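Local coordinates for protein plasmid stabilization system (Mesorhizobium opportunistum, PDB 5CEG) that probably acts as the toxin of a ParDE-type toxin-antitoxin system, a member of the RelE toxin family, at residues B[19-24]-B[101-106]. Numbering follows the deposited sequence. Where two conformers were deposited one is given.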
loop_
_atom_site.group_PDB
_atom_site.type_symbol
_atom_site.label_atom_id
_atom_site.label_comp_id
_atom_site.label_asym_id
_atom_site.label_seq_id
_atom_site.Cartn_x
_atom_site.Cartn_y
_atom_site.Cartn_z
ATOM N N LEU B 19 13.150 -16.685 33.270
ATOM C CA LEU B 19 13.008 -16.249 31.887
ATOM C C LEU B 19 14.217 -16.694 31.087
ATOM O O LEU B 19 15.365 -16.406 31.436
ATOM C CB LEU B 19 12.824 -14.728 31.800
ATOM C CG LEU B 19 12.327 -14.222 30.430
ATOM C CD1 LEU B 19 11.319 -13.091 30.589
ATOM C CD2 LEU B 19 13.488 -13.767 29.593
ATOM N N VAL B 20 13.950 -17.407 30.001
ATOM C CA VAL B 20 14.997 -17.910 29.136
ATOM C C VAL B 20 14.701 -17.500 27.698
ATOM O O VAL B 20 13.574 -17.100 27.380
ATOM C CB VAL B 20 15.132 -19.442 29.244
ATOM C CG1 VAL B 20 15.656 -19.824 30.658
ATOM C CG2 VAL B 20 13.795 -20.122 28.989
ATOM N N TRP B 21 15.731 -17.571 26.863
ATOM C CA TRP B 21 15.651 -17.134 25.467
ATOM C C TRP B 21 16.110 -18.280 24.581
ATOM O O TRP B 21 17.110 -18.924 24.874
ATOM C CB TRP B 21 16.534 -15.905 25.210
ATOM C CG TRP B 21 16.317 -14.716 26.113
ATOM C CD1 TRP B 21 16.585 -14.641 27.456
ATOM C CD2 TRP B 21 15.834 -13.414 25.730
ATOM N NE1 TRP B 21 16.283 -13.386 27.934
ATOM C CE2 TRP B 21 15.823 -12.614 26.896
ATOM C CE3 TRP B 21 15.406 -12.850 24.520
ATOM C CZ2 TRP B 21 15.401 -11.285 26.884
ATOM C CZ3 TRP B 21 14.982 -11.536 24.514
ATOM C CH2 TRP B 21 14.986 -10.764 25.688
ATOM N N SER B 22 15.396 -18.546 23.493
ATOM C CA SER B 22 15.870 -19.560 22.564
ATOM C C SER B 22 17.217 -19.142 21.983
ATOM O O SER B 22 17.532 -17.956 21.890
ATOM C CB SER B 22 14.852 -19.787 21.439
ATOM O OG SER B 22 14.982 -18.765 20.455
ATOM N N PRO B 23 18.038 -20.120 21.572
ATOM C CA PRO B 23 19.273 -19.754 20.877
ATOM C C PRO B 23 19.041 -18.790 19.710
ATOM O O PRO B 23 19.828 -17.856 19.530
ATOM C CB PRO B 23 19.797 -21.107 20.387
ATOM C CG PRO B 23 19.344 -22.046 21.454
ATOM C CD PRO B 23 17.964 -21.564 21.852
ATOM N N THR B 24 17.975 -19.000 18.942
ATOM C CA THR B 24 17.698 -18.080 17.840
ATOM C C THR B 24 17.351 -16.676 18.343
ATOM O O THR B 24 17.761 -15.687 17.727
ATOM C CB THR B 24 16.558 -18.569 16.942
ATOM O OG1 THR B 24 16.766 -19.952 16.614
ATOM C CG2 THR B 24 16.554 -17.756 15.647
ATOM N N VAL B 101 9.132 -18.435 31.376
ATOM C CA VAL B 101 8.781 -17.722 30.155
ATOM C C VAL B 101 9.912 -18.009 29.189
ATOM O O VAL B 101 11.072 -17.828 29.547
ATOM C CB VAL B 101 8.639 -16.213 30.396
ATOM C CG1 VAL B 101 8.721 -15.438 29.071
ATOM C CG2 VAL B 101 7.327 -15.931 31.117
ATOM N N GLU B 102 9.596 -18.484 27.981
ATOM C CA GLU B 102 10.618 -18.596 26.943
ATOM C C GLU B 102 10.376 -17.571 25.841
ATOM O O GLU B 102 9.333 -17.610 25.194
ATOM C CB GLU B 102 10.657 -19.996 26.302
ATOM C CG GLU B 102 11.706 -20.040 25.153
ATOM C CD GLU B 102 11.765 -21.340 24.365
ATOM O OE1 GLU B 102 11.108 -22.328 24.747
ATOM O OE2 GLU B 102 12.512 -21.364 23.357
ATOM N N ILE B 103 11.323 -16.659 25.645
ATOM C CA ILE B 103 11.251 -15.757 24.498
ATOM C C ILE B 103 11.814 -16.509 23.292
ATOM O O ILE B 103 12.983 -16.893 23.255
ATOM C CB ILE B 103 11.993 -14.435 24.764
ATOM C CG1 ILE B 103 11.334 -13.732 25.955
ATOM C CG2 ILE B 103 11.967 -13.552 23.519
ATOM C CD1 ILE B 103 11.933 -12.386 26.321
ATOM N N VAL B 104 10.938 -16.748 22.318
ATOM C CA VAL B 104 11.286 -17.607 21.188
ATOM C C VAL B 104 11.968 -16.851 20.035
ATOM O O VAL B 104 12.924 -17.353 19.441
ATOM C CB VAL B 104 10.021 -18.336 20.700
ATOM C CG1 VAL B 104 10.328 -19.217 19.483
ATOM C CG2 VAL B 104 9.454 -19.195 21.837
ATOM N N ARG B 105 11.491 -15.638 19.724
ATOM C CA ARG B 105 12.137 -14.757 18.724
ATOM C C ARG B 105 12.002 -13.301 19.135
ATOM O O ARG B 105 11.057 -12.941 19.847
ATOM C CB ARG B 105 11.522 -14.879 17.320
ATOM C CG ARG B 105 11.595 -16.248 16.682
ATOM C CD ARG B 105 13.027 -16.694 16.422
ATOM N NE ARG B 105 13.824 -15.841 15.530
ATOM C CZ ARG B 105 14.105 -16.133 14.262
ATOM N NH1 ARG B 105 13.605 -17.229 13.699
ATOM N NH2 ARG B 105 14.903 -15.333 13.562
ATOM N N VAL B 106 12.922 -12.485 18.647
ATOM C CA VAL B 106 12.771 -11.029 18.653
ATOM C C VAL B 106 12.718 -10.570 17.188
ATOM O O VAL B 106 13.710 -10.669 16.462
ATOM C CB VAL B 106 13.924 -10.326 19.389
ATOM C CG1 VAL B 106 13.654 -8.820 19.462
ATOM C CG2 VAL B 106 14.098 -10.910 20.802
#
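Trp21 and Ile103 are paired in the parallel bridge of strands 18-21 and 100-108, their side chains alongside each other on the face they share with Leu19 and Val101. In the conformer given, with CG1 anti to the carbonyl carbon (chi1 -61°) and an extended chain beyond it, Ile103 brings CD1 over one face of the indole, 3.5 Å from the centroid of the six-membered ring of Trp21, a CH-pi contact. Ile103 CG2 touches Trp21 CE3 of the same ring, while Val106 CG2 meets the edge in plane, 3.9 Å from Trp21 CZ3. Leu19 extends this apolar row, CD1 against Val101 CG1 and CD2 against that conformer's Ile103 CD1; helix 41-60 packs here through Ala55, Leu58 and Ala59, and Leu29 of helix 23-37 touches Trp21 and Val106.

Three nearly straight backbone hydrogen bonds join the strands: Val20 N to Val101 O, Ile103 N to Val20 O and Ser22 N to Ile103 O. Where strand 18-21 ends, Ser22 becomes N-cap of helix 23-37: OG donates to Val104 O at 2.7 Å, tilted 30° from the carbonyl plane, and accepts from Ala25 N. Nearby, Val104 and Arg105 both face Leu86, a classic beta bulge.

Arg105 bends its guanidinium against Thr24, with Thr24 CG2 over the centre of one face, 3.2 Å from Arg105 CZ. Asp28 holds Arg105 NE; Arg105 and Glu102 also form salt bridges with another protein's chain, probably the antitoxin. Strand 18-21 is outermost in this chain's mixed sheet, and Trp21's backbone bonds to that chain, consistent with a binding edge backed by an apolar core.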